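Local coordinates for GNA33 (PDB 2G5D), which probably acts as a lytic transglycosylase, cleaving peptidoglycan between N-acetylmuramic acid and N-acetylglucosamine and leaving a 1,6-anhydro bond on the muramic acid, at residues V41-H47 with F103-A109; W53-A59 with I90-K96; T212-N217 with L306-Y312. One frame throughout, in Å; residues are numbered along the deposited sequence.

Interaction 1. Residues V41-H47 with F103-A109; sequences VYTVVPH and FTPWQVA
V44 packs onto W106 where two antiparallel strands lie side by side. The CB of V44 sits near the O of P105 and the CG2 of T104. One branch, V44 CG1, is anti to the backbone N (chi1 167°) and meets T104 CG2 at 3.6 Å. The other branch stands over the indole. V44 CG2 lies 3.3 Å from the centroid of the W106 six-membered ring and almost on the ring normal, a close CH-pi contact. The edge of the same indole faces the backbone of Y42 and T43. Y42 CB is 3.7 Å from W106 CE3. The ring of Y42 runs beside V108, and CD2 touches V108 CG2. The phenol hydroxyl of Y42 is hydrogen-bonded to Y346 O.

Strands 40-44 and 103-110 pair beside strand 403-413, consistent with the double-psi beta-barrel part of MltA. V41 with A109 and T43 with Q107 are hydrogen-bonded pairs. Y42 with V108 and V44 with W106 are the non-hydrogen-bonded pairs between and beyond them. Each hydrogen-bonded pair exchanges two N-H to O bonds. The shortest runs from Q107 N to T43 O, 2.7 Å, with a bent N-H...O angle of 142°. V45 N continues the pattern with a bond to P105 O, 3.1 Å. Strand 403-413 flanks 103-110 on its other edge, and strand 34-37 does the same for 40-44.

Past the strand, H47 brings its imidazole up to P105. P105 CG lies 3.7 Å from the centroid of the H47 ring, over its face, in a second CH-pi contact. F103 O lies at the edge of that imidazole, in its plane, near CE1 and NE2.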
loop_
_atom_site.group_PDB
_atom_site.type_symbol
_atom_site.label_atom_id
_atom_site.label_comp_id
_atom_site.label_asym_id
_atom_site.label_seq_id
_atom_site.Cartn_x
_atom_site.Cartn_y
_atom_site.Cartn_z
ATOM N N VAL A 41 -18.714 -15.374 3.587
ATOM C CA VAL A 41 -19.503 -15.660 4.795
ATOM C C VAL A 41 -18.683 -15.317 6.050
ATOM O O VAL A 41 -17.555 -15.760 6.222
ATOM C CB VAL A 41 -20.059 -17.136 4.802
ATOM C CG1 VAL A 41 -20.820 -17.442 6.084
ATOM C CG2 VAL A 41 -20.976 -17.382 3.614
ATOM N N TYR A 42 -19.252 -14.481 6.912
ATOM C CA TYR A 42 -18.578 -14.083 8.150
ATOM C C TYR A 42 -19.277 -14.728 9.344
ATOM O O TYR A 42 -20.488 -14.634 9.459
ATOM C CB TYR A 42 -18.635 -12.572 8.313
ATOM C CG TYR A 42 -18.187 -11.749 7.119
ATOM C CD1 TYR A 42 -19.091 -11.404 6.131
ATOM C CD2 TYR A 42 -16.872 -11.258 7.020
ATOM C CE1 TYR A 42 -18.726 -10.637 5.039
ATOM C CE2 TYR A 42 -16.486 -10.461 5.915
ATOM C CZ TYR A 42 -17.442 -10.153 4.933
ATOM O OH TYR A 42 -17.153 -9.392 3.827
ATOM N N THR A 43 -18.513 -15.370 10.226
ATOM C CA THR A 43 -19.072 -16.111 11.355
ATOM C C THR A 43 -18.426 -15.659 12.647
ATOM O O THR A 43 -17.196 -15.681 12.767
ATOM C CB THR A 43 -18.884 -17.661 11.181
ATOM O OG1 THR A 43 -19.418 -18.057 9.918
ATOM C CG2 THR A 43 -19.595 -18.473 12.270
ATOM N N VAL A 44 -19.259 -15.271 13.617
ATOM C CA VAL A 44 -18.767 -14.924 14.946
ATOM C C VAL A 44 -18.238 -16.172 15.651
ATOM O O VAL A 44 -18.929 -17.168 15.759
ATOM C CB VAL A 44 -19.874 -14.308 15.846
ATOM C CG1 VAL A 44 -19.398 -14.262 17.321
ATOM C CG2 VAL A 44 -20.244 -12.938 15.363
ATOM N N VAL A 45 -17.001 -16.096 16.139
ATOM C CA VAL A 45 -16.396 -17.177 16.907
ATOM C C VAL A 45 -15.814 -16.552 18.174
ATOM O O VAL A 45 -15.667 -15.338 18.225
ATOM C CB VAL A 45 -15.263 -17.908 16.100
ATOM C CG1 VAL A 45 -15.835 -18.655 14.916
ATOM C CG2 VAL A 45 -14.137 -16.909 15.632
ATOM N N PRO A 46 -15.490 -17.379 19.202
ATOM C CA PRO A 46 -14.750 -16.874 20.375
ATOM C C PRO A 46 -13.349 -16.342 20.025
ATOM O O PRO A 46 -12.742 -16.810 19.055
ATOM C CB PRO A 46 -14.633 -18.109 21.279
ATOM C CG PRO A 46 -15.746 -19.040 20.808
ATOM C CD PRO A 46 -15.825 -18.816 19.330
ATOM N N HIS A 47 -12.837 -15.402 20.830
ATOM C CA HIS A 47 -11.477 -14.875 20.669
ATOM C C HIS A 47 -10.413 -15.961 20.712
ATOM O O HIS A 47 -9.427 -15.869 20.008
ATOM C CB HIS A 47 -11.162 -13.792 21.722
ATOM C CG HIS A 47 -12.076 -12.609 21.653
ATOM N ND1 HIS A 47 -11.702 -11.417 21.068
ATOM C CD2 HIS A 47 -13.366 -12.451 22.045
ATOM C CE1 HIS A 47 -12.709 -10.562 21.133
ATOM N NE2 HIS A 47 -13.737 -11.175 21.699
ATOM N N PHE A 103 -14.468 -5.788 21.059
ATOM C CA PHE A 103 -14.569 -6.316 19.698
ATOM C C PHE A 103 -15.067 -7.753 19.697
ATOM O O PHE A 103 -14.908 -8.499 20.684
ATOM C CB PHE A 103 -13.224 -6.236 18.924
ATOM C CG PHE A 103 -12.644 -4.836 18.805
ATOM C CD1 PHE A 103 -12.060 -4.212 19.909
ATOM C CD2 PHE A 103 -12.668 -4.155 17.579
ATOM C CE1 PHE A 103 -11.545 -2.928 19.818
ATOM C CE2 PHE A 103 -12.130 -2.874 17.465
ATOM C CZ PHE A 103 -11.549 -2.256 18.591
ATOM N N THR A 104 -15.689 -8.114 18.579
ATOM C CA THR A 104 -16.123 -9.477 18.289
ATOM C C THR A 104 -15.380 -9.977 17.055
ATOM O O THR A 104 -15.294 -9.255 16.047
ATOM C CB THR A 104 -17.667 -9.517 18.058
ATOM O OG1 THR A 104 -18.327 -9.158 19.270
ATOM C CG2 THR A 104 -18.141 -10.911 17.589
ATOM N N PRO A 105 -14.819 -11.214 17.118
ATOM C CA PRO A 105 -14.159 -11.772 15.944
ATOM C C PRO A 105 -15.135 -12.440 14.947
ATOM O O PRO A 105 -16.000 -13.235 15.329
ATOM C CB PRO A 105 -13.186 -12.821 16.537
ATOM C CG PRO A 105 -13.360 -12.765 18.028
ATOM C CD PRO A 105 -14.710 -12.133 18.266
ATOM N N TRP A 106 -14.975 -12.095 13.680
ATOM C CA TRP A 106 -15.748 -12.693 12.581
ATOM C C TRP A 106 -14.793 -13.447 11.689
ATOM O O TRP A 106 -14.012 -12.831 10.953
ATOM C CB TRP A 106 -16.468 -11.635 11.740
ATOM C CG TRP A 106 -17.499 -10.866 12.506
ATOM C CD1 TRP A 106 -17.263 -9.829 13.376
ATOM C CD2 TRP A 106 -18.918 -11.067 12.488
ATOM N NE1 TRP A 106 -18.453 -9.361 13.876
ATOM C CE2 TRP A 106 -19.486 -10.092 13.346
ATOM C CE3 TRP A 106 -19.777 -11.951 11.795
ATOM C CZ2 TRP A 106 -20.872 -9.985 13.547
ATOM C CZ3 TRP A 106 -21.166 -11.846 12.000
ATOM C CH2 TRP A 106 -21.693 -10.874 12.875
ATOM N N GLN A 107 -14.860 -14.780 11.764
ATOM C CA GLN A 107 -14.080 -15.642 10.866
ATOM C C GLN A 107 -14.573 -15.479 9.419
ATOM O O GLN A 107 -15.782 -15.450 9.166
ATOM C CB GLN A 107 -14.179 -17.093 11.306
ATOM C CG GLN A 107 -13.327 -17.992 10.448
ATOM C CD GLN A 107 -13.191 -19.390 11.010
ATOM O OE1 GLN A 107 -14.180 -20.006 11.408
ATOM N NE2 GLN A 107 -11.958 -19.910 11.020
ATOM N N VAL A 108 -13.632 -15.366 8.487
ATOM C CA VAL A 108 -13.937 -14.998 7.100
ATOM C C VAL A 108 -13.785 -16.201 6.163
ATOM O O VAL A 108 -12.726 -16.852 6.138
ATOM C CB VAL A 108 -13.061 -13.793 6.611
ATOM C CG1 VAL A 108 -13.444 -13.392 5.164
ATOM C CG2 VAL A 108 -13.204 -12.576 7.554
ATOM N N ALA A 109 -14.861 -16.525 5.446
ATOM C CA ALA A 109 -14.771 -17.474 4.334
ATOM C C ALA A 109 -15.044 -16.764 3.019
ATOM O O ALA A 109 -16.001 -16.006 2.900
ATOM C CB ALA A 109 -15.719 -18.669 4.523
#

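Interaction 2. Residues W53-A59 with I90-K96; sequences WAAQDFA and IHSFQAK. Unlike the reference sequence in segment 90-96: I90 (reference Val).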
loop_
_atom_site.group_PDB
_atom_site.type_symbol
_atom_site.label_atom_id
_atom_site.label_comp_id
_atom_site.label_asym_id
_atom_site.label_seq_id
_atom_site.Cartn_x
_atom_site.Cartn_y
_atom_site.Cartn_z
ATOM N N TRP A 53 -3.695 -16.525 20.158
ATOM C CA TRP A 53 -4.353 -15.355 20.713
ATOM C C TRP A 53 -3.742 -14.928 22.053
ATOM O O TRP A 53 -3.392 -13.766 22.232
ATOM C CB TRP A 53 -5.837 -15.635 20.938
ATOM C CG TRP A 53 -6.502 -14.473 21.581
ATOM C CD1 TRP A 53 -6.805 -14.311 22.910
ATOM C CD2 TRP A 53 -6.910 -13.266 20.923
ATOM N NE1 TRP A 53 -7.395 -13.066 23.107
ATOM C CE2 TRP A 53 -7.468 -12.417 21.903
ATOM C CE3 TRP A 53 -6.885 -12.835 19.585
ATOM C CZ2 TRP A 53 -7.980 -11.148 21.588
ATOM C CZ3 TRP A 53 -7.383 -11.573 19.272
ATOM C CH2 TRP A 53 -7.931 -10.753 20.269
ATOM N N ALA A 54 -3.652 -15.866 22.988
ATOM C CA ALA A 54 -3.113 -15.625 24.344
ATOM C C ALA A 54 -1.739 -14.969 24.355
ATOM O O ALA A 54 -1.494 -14.056 25.169
ATOM C CB ALA A 54 -3.058 -16.951 25.129
ATOM N N ALA A 55 -0.861 -15.435 23.453
ATOM C CA ALA A 55 0.546 -15.026 23.383
ATOM C C ALA A 55 0.874 -13.801 22.484
ATOM O O ALA A 55 2.046 -13.452 22.290
ATOM C CB ALA A 55 1.425 -16.232 23.013
ATOM N N GLN A 56 -0.151 -13.136 21.968
ATOM C CA GLN A 56 0.052 -11.918 21.178
ATOM C C GLN A 56 0.753 -10.773 21.914
ATOM O O GLN A 56 0.536 -10.546 23.092
ATOM C CB GLN A 56 -1.265 -11.378 20.634
ATOM C CG GLN A 56 -1.923 -12.231 19.548
ATOM C CD GLN A 56 -0.977 -12.503 18.409
ATOM O OE1 GLN A 56 -0.602 -11.582 17.677
ATOM N NE2 GLN A 56 -0.549 -13.760 18.271
ATOM N N ASP A 57 1.556 -10.028 21.165
ATOM C CA ASP A 57 2.052 -8.737 21.626
ATOM C C ASP A 57 0.935 -7.719 21.345
ATOM O O ASP A 57 0.969 -6.952 20.356
ATOM C CB ASP A 57 3.375 -8.393 20.939
ATOM C CG ASP A 57 4.092 -7.242 21.596
ATOM O OD1 ASP A 57 3.461 -6.464 22.350
ATOM O OD2 ASP A 57 5.294 -7.123 21.363
ATOM N N PHE A 58 -0.072 -7.735 22.219
ATOM C CA PHE A 58 -1.210 -6.834 22.132
ATOM C C PHE A 58 -0.840 -5.361 22.370
ATOM O O PHE A 58 -1.610 -4.459 22.003
ATOM C CB PHE A 58 -2.323 -7.245 23.118
ATOM C CG PHE A 58 -3.039 -8.507 22.759
ATOM C CD1 PHE A 58 -2.810 -9.671 23.493
ATOM C CD2 PHE A 58 -3.954 -8.551 21.712
ATOM C CE1 PHE A 58 -3.477 -10.872 23.187
ATOM C CE2 PHE A 58 -4.625 -9.772 21.384
ATOM C CZ PHE A 58 -4.399 -10.913 22.125
ATOM N N ALA A 59 0.311 -5.089 22.998
ATOM C CA ALA A 59 0.769 -3.688 23.110
ATOM C C ALA A 59 1.030 -3.131 21.710
ATOM O O ALA A 59 0.620 -2.000 21.377
ATOM C CB ALA A 59 2.058 -3.601 23.970
ATOM N N ILE A 90 -0.386 1.148 26.956
ATOM C CA ILE A 90 0.362 0.388 25.955
ATOM C C ILE A 90 1.103 -0.757 26.636
ATOM O O ILE A 90 2.315 -0.660 26.900
ATOM C CB ILE A 90 1.343 1.276 25.110
ATOM C CG1 ILE A 90 0.596 2.477 24.516
ATOM C CG2 ILE A 90 1.979 0.450 23.987
ATOM C CD1 ILE A 90 -0.257 2.156 23.298
ATOM N N HIS A 91 0.342 -1.828 26.901
ATOM C CA HIS A 91 0.802 -3.061 27.558
ATOM C C HIS A 91 -0.127 -4.171 27.135
ATOM O O HIS A 91 -1.340 -3.983 27.110
ATOM C CB HIS A 91 0.757 -2.959 29.085
ATOM C CG HIS A 91 1.529 -4.043 29.786
ATOM N ND1 HIS A 91 1.079 -5.344 29.877
ATOM C CD2 HIS A 91 2.723 -4.013 30.429
ATOM C CE1 HIS A 91 1.967 -6.072 30.521
ATOM N NE2 HIS A 91 2.973 -5.288 30.877
ATOM N N SER A 92 0.452 -5.331 26.821
ATOM C CA SER A 92 -0.284 -6.492 26.340
ATOM C C SER A 92 -1.365 -7.034 27.256
ATOM O O SER A 92 -2.313 -7.645 26.766
ATOM C CB SER A 92 0.690 -7.603 26.010
ATOM O OG SER A 92 1.543 -7.173 24.981
ATOM N N PHE A 93 -1.228 -6.837 28.568
ATOM C CA PHE A 93 -2.237 -7.322 29.512
ATOM C C PHE A 93 -3.546 -6.560 29.337
ATOM O O PHE A 93 -4.600 -7.158 29.083
ATOM C CB PHE A 93 -1.745 -7.247 30.965
ATOM C CG PHE A 93 -2.747 -7.761 31.967
ATOM C CD1 PHE A 93 -2.968 -9.135 32.105
ATOM C CD2 PHE A 93 -3.485 -6.878 32.750
ATOM C CE1 PHE A 93 -3.896 -9.631 33.028
ATOM C CE2 PHE A 93 -4.421 -7.364 33.674
ATOM C CZ PHE A 93 -4.615 -8.741 33.817
ATOM N N GLN A 94 -3.453 -5.239 29.465
ATOM C CA GLN A 94 -4.583 -4.314 29.290
ATOM C C GLN A 94 -5.126 -4.254 27.855
ATOM O O GLN A 94 -6.357 -4.190 27.633
ATOM C CB GLN A 94 -4.134 -2.923 29.721
ATOM C CG GLN A 94 -4.056 -2.737 31.249
ATOM C CD GLN A 94 -2.722 -3.128 31.915
ATOM O OE1 GLN A 94 -2.592 -3.006 33.141
ATOM N NE2 GLN A 94 -1.741 -3.569 31.135
ATOM N N ALA A 95 -4.203 -4.275 26.893
ATOM C CA ALA A 95 -4.517 -4.234 25.474
ATOM C C ALA A 95 -5.250 -5.495 25.015
ATOM O O ALA A 95 -6.146 -5.413 24.200
ATOM C CB ALA A 95 -3.246 -4.018 24.668
ATOM N N LYS A 96 -4.864 -6.660 25.528
ATOM C CA LYS A 96 -5.649 -7.883 25.287
ATOM C C LYS A 96 -7.104 -7.730 25.751
ATOM O O LYS A 96 -8.046 -8.082 25.020
ATOM C CB LYS A 96 -5.043 -9.074 26.010
ATOM C CG LYS A 96 -5.797 -10.384 25.765
ATOM C CD LYS A 96 -5.014 -11.538 26.309
ATOM C CE LYS A 96 -5.906 -12.532 26.975
ATOM N NZ LYS A 96 -5.163 -13.238 28.041
HETATM O O HOH W 1 -2.783 -14.179 27.728
#
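Apolar packing centres on F58, whose ring lies against CA, CB and the first methylenes of K96. K96 CB is 3.9 Å from the F58 ring centroid, over one face, and makes a CH-pi contact. K96 CG and K96 CD both reach F58 CE1 at 3.5 Å. Q56 CB covers the opposite face of the ring, and W53 meets its edge. K96 CG is anti to the backbone N (chi1 -178°), which carries the chain across F58 to the indole of W53. F58 CB rests on A95 CB at 3.7 Å. A59 CB meets I90 CG2 more loosely.

The contact brings together the first turns of two helices, 58-72 and 92-102. Each has an N-cap residue, D57 and H91. F93 N donates to H91 ND1 in a nearly straight bond (172°) that lies close to the imidazole plane. D57 caps a backbone N further along its helix with its side chain, and its OD2 forms a salt bridge with K60 NZ.

One direct hydrogen bond joins the segments. A59 N donates to S92 OG at 3.1 Å, with an N-H...O angle of 155°. The side chain of S92 thus serves a backbone N-H in the first turn of the other helix.

A water supplies the remaining polar link. It donates to A54 O and accepts from K96 NZ, 2.6 Å away. The indole N-H of W53 goes to E100.

Interaction 3. Residues T212-N217 with L306-Y312; sequences TRNQIN and LGQNPSY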
loop_
_atom_site.group_PDB
_atom_site.type_symbol
_atom_site.label_atom_id
_atom_site.label_comp_id
_atom_site.label_asym_id
_atom_site.label_seq_id
_atom_site.Cartn_x
_atom_site.Cartn_y
_atom_site.Cartn_z
ATOM N N THR A 212 5.167 9.858 -20.145
ATOM C CA THR A 212 5.348 8.455 -19.773
ATOM C C THR A 212 6.704 8.308 -19.105
ATOM O O THR A 212 7.544 9.206 -19.222
ATOM C CB THR A 212 5.329 7.540 -21.016
ATOM O OG1 THR A 212 6.304 8.007 -21.954
ATOM C CG2 THR A 212 3.960 7.518 -21.678
ATOM N N ARG A 213 6.914 7.183 -18.412
ATOM C CA ARG A 213 8.203 6.892 -17.761
ATOM C C ARG A 213 9.392 7.062 -18.703
ATOM O O ARG A 213 10.382 7.680 -18.335
ATOM C CB ARG A 213 8.231 5.482 -17.166
ATOM C CG ARG A 213 9.534 5.148 -16.450
ATOM C CD ARG A 213 9.484 3.796 -15.782
ATOM N NE ARG A 213 8.533 3.761 -14.676
ATOM C CZ ARG A 213 8.790 4.142 -13.419
ATOM N NH1 ARG A 213 9.990 4.587 -13.052
ATOM N NH2 ARG A 213 7.830 4.054 -12.519
ATOM N N ASN A 214 9.286 6.517 -19.912
ATOM C CA ASN A 214 10.383 6.603 -20.879
ATOM C C ASN A 214 10.744 8.047 -21.220
ATOM O O ASN A 214 11.920 8.375 -21.351
ATOM C CB ASN A 214 10.077 5.815 -22.163
ATOM C CG ASN A 214 11.198 5.899 -23.180
ATOM O OD1 ASN A 214 10.983 6.293 -24.329
ATOM N ND2 ASN A 214 12.411 5.546 -22.759
ATOM N N GLN A 215 9.729 8.898 -21.355
ATOM C CA GLN A 215 9.929 10.307 -21.685
ATOM C C GLN A 215 10.535 11.090 -20.520
ATOM O O GLN A 215 11.417 11.929 -20.731
ATOM C CB GLN A 215 8.604 10.944 -22.114
ATOM C CG GLN A 215 8.025 10.355 -23.379
ATOM C CD GLN A 215 6.660 10.919 -23.696
ATOM O OE1 GLN A 215 5.798 11.017 -22.821
ATOM N NE2 GLN A 215 6.460 11.313 -24.945
ATOM N N ILE A 216 10.067 10.795 -19.306
ATOM C CA ILE A 216 10.578 11.388 -18.070
ATOM C C ILE A 216 12.013 10.941 -17.808
ATOM O O ILE A 216 12.863 11.750 -17.417
ATOM C CB ILE A 216 9.661 11.026 -16.854
ATOM C CG1 ILE A 216 8.237 11.587 -17.064
ATOM C CG2 ILE A 216 10.252 11.522 -15.548
ATOM C CD1 ILE A 216 7.140 10.944 -16.158
ATOM N N ASN A 217 12.277 9.648 -17.997
ATOM C CA ASN A 217 13.640 9.141 -17.974
ATOM C C ASN A 217 14.539 9.922 -18.930
ATOM O O ASN A 217 15.693 10.243 -18.605
ATOM C CB ASN A 217 13.665 7.666 -18.368
ATOM C CG ASN A 217 13.243 6.743 -17.245
ATOM O OD1 ASN A 217 13.118 5.541 -17.462
ATOM N ND2 ASN A 217 13.032 7.284 -16.043
ATOM N N LEU A 306 13.490 -0.131 -18.517
ATOM C CA LEU A 306 12.779 0.803 -17.627
ATOM C C LEU A 306 11.620 1.509 -18.338
ATOM O O LEU A 306 10.527 1.622 -17.784
ATOM C CB LEU A 306 13.750 1.809 -17.009
ATOM C CG LEU A 306 14.317 1.506 -15.609
ATOM C CD1 LEU A 306 14.747 0.060 -15.400
ATOM C CD2 LEU A 306 15.456 2.444 -15.284
ATOM N N GLY A 307 11.852 1.942 -19.576
ATOM C CA GLY A 307 10.802 2.539 -20.392
ATOM C C GLY A 307 9.600 1.666 -20.740
ATOM O O GLY A 307 8.594 2.173 -21.197
ATOM N N GLN A 308 9.696 0.357 -20.535
ATOM C CA GLN A 308 8.562 -0.538 -20.807
ATOM C C GLN A 308 7.381 -0.345 -19.838
ATOM O O GLN A 308 6.239 -0.650 -20.183
ATOM C CB GLN A 308 9.004 -2.008 -20.818
ATOM C CG GLN A 308 10.018 -2.335 -21.911
ATOM C CD GLN A 308 9.525 -1.993 -23.315
ATOM O OE1 GLN A 308 8.400 -2.323 -23.685
ATOM N NE2 GLN A 308 10.383 -1.339 -24.107
ATOM N N ASN A 309 7.659 0.158 -18.637
ATOM C CA ASN A 309 6.620 0.490 -17.640
ATOM C C ASN A 309 6.255 1.968 -17.766
ATOM O O ASN A 309 6.910 2.808 -17.145
ATOM C CB ASN A 309 7.148 0.183 -16.222
ATOM C CG ASN A 309 6.135 0.497 -15.101
ATOM O OD1 ASN A 309 6.518 0.859 -13.987
ATOM N ND2 ASN A 309 4.858 0.354 -15.395
ATOM N N PRO A 310 5.214 2.305 -18.571
ATOM C CA PRO A 310 4.944 3.744 -18.794
ATOM C C PRO A 310 4.389 4.472 -17.554
ATOM O O PRO A 310 4.381 5.716 -17.504
ATOM C CB PRO A 310 3.920 3.745 -19.943
ATOM C CG PRO A 310 3.240 2.430 -19.852
ATOM C CD PRO A 310 4.245 1.449 -19.287
ATOM N N SER A 311 3.925 3.690 -16.576
ATOM C CA SER A 311 3.489 4.196 -15.273
ATOM C C SER A 311 4.622 4.925 -14.544
ATOM O O SER A 311 5.767 4.516 -14.615
ATOM C CB SER A 311 2.984 3.033 -14.416
ATOM O OG SER A 311 2.600 3.476 -13.129
ATOM N N TYR A 312 4.292 6.013 -13.858
ATOM C CA TYR A 312 5.288 6.819 -13.163
ATOM C C TYR A 312 4.633 7.471 -11.976
ATOM O O TYR A 312 3.540 8.049 -12.088
ATOM C CB TYR A 312 5.878 7.892 -14.087
ATOM C CG TYR A 312 7.238 8.394 -13.678
ATOM C CD1 TYR A 312 8.403 7.763 -14.142
ATOM C CD2 TYR A 312 7.370 9.499 -12.850
ATOM C CE1 TYR A 312 9.656 8.209 -13.775
ATOM C CE2 TYR A 312 8.624 9.968 -12.475
ATOM C CZ TYR A 312 9.763 9.318 -12.944
ATOM O OH TYR A 312 11.015 9.783 -12.595
HETATM O O HOH W 2 5.049 2.425 -11.891
HETATM O O HOH W 3 7.304 4.388 -20.882
HETATM O O HOH W 4 12.958 9.124 -14.019
#
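The guanidinium of R213 has the Y312 ring over one face, with Y312 CD1 3.7 Å above the guanidinium plane. The two planes are 43° apart, which is no parallel stack. R213 CG meets the tyrosine ring at its edge. R213 opens the short helix 213-217, and T212 before it is the N-cap residue. On the facing side L306 ends helix 302-306, and residues 307-312 lead on to strand 313-317 without regular structure. A type I turn runs from L306 to N309. Both segments belong to the MltA-specific insert region.

The arginine chain leaves the helix with CG anti to the backbone N and bends at chi3 (-67°). The bend brings NE among the backbone carbonyls of the link. NE gives weak hydrogen bonds to S311 O and N309 O, and NH2 gives another weak one to S311 O. N309 O lies near the guanidinium plane, at its edge. A water accepts a hydrogen bond from R213 NH2 at 3.3 Å. The same water is bound to S311 OG. The backbone helps as well: R213 N donates to P310 O at 3.1 Å, with the donor 39° out of the carbonyl plane. N264 from outside the contact holds the same P310 O and the backbone N of Y312.

I216 sits one turn further along the helix and covers a face of the Y312 ring. I216 CD1 is 3.8 Å from the Y312 ring centroid, a CH-pi contact. I216 CG2 lies against the hydroxyl end, 3.4 Å from Y312 CZ. H241 meets the same tyrosine ring edge-to-face.

G307 passes close to N214, whose CB is 3.8 Å from G307 CA. A second water accepts from N214 N and donates to G307 O. A third water takes a weak hydrogen bond from N217 ND2.

Interactions 1 and 2 are neighbours, with centres about 19 Å apart. The chain runs from strand 40-44 into helix 58-72, and from helix 92-102 directly into strand 103-110. Interaction 2 therefore lies within the chain loop that interaction 1 closes. The two touch where H47 O comes 3.6 Å from W53 CG, and the rings of H47 and W53 also meet. Interaction 3 is separate, on the far side of the chain's centre. Its centre is about 45 Å from that of interaction 1 and 46 Å from that of interaction 2. Nearest atoms are about 29 Å and 34 Å away, respectively.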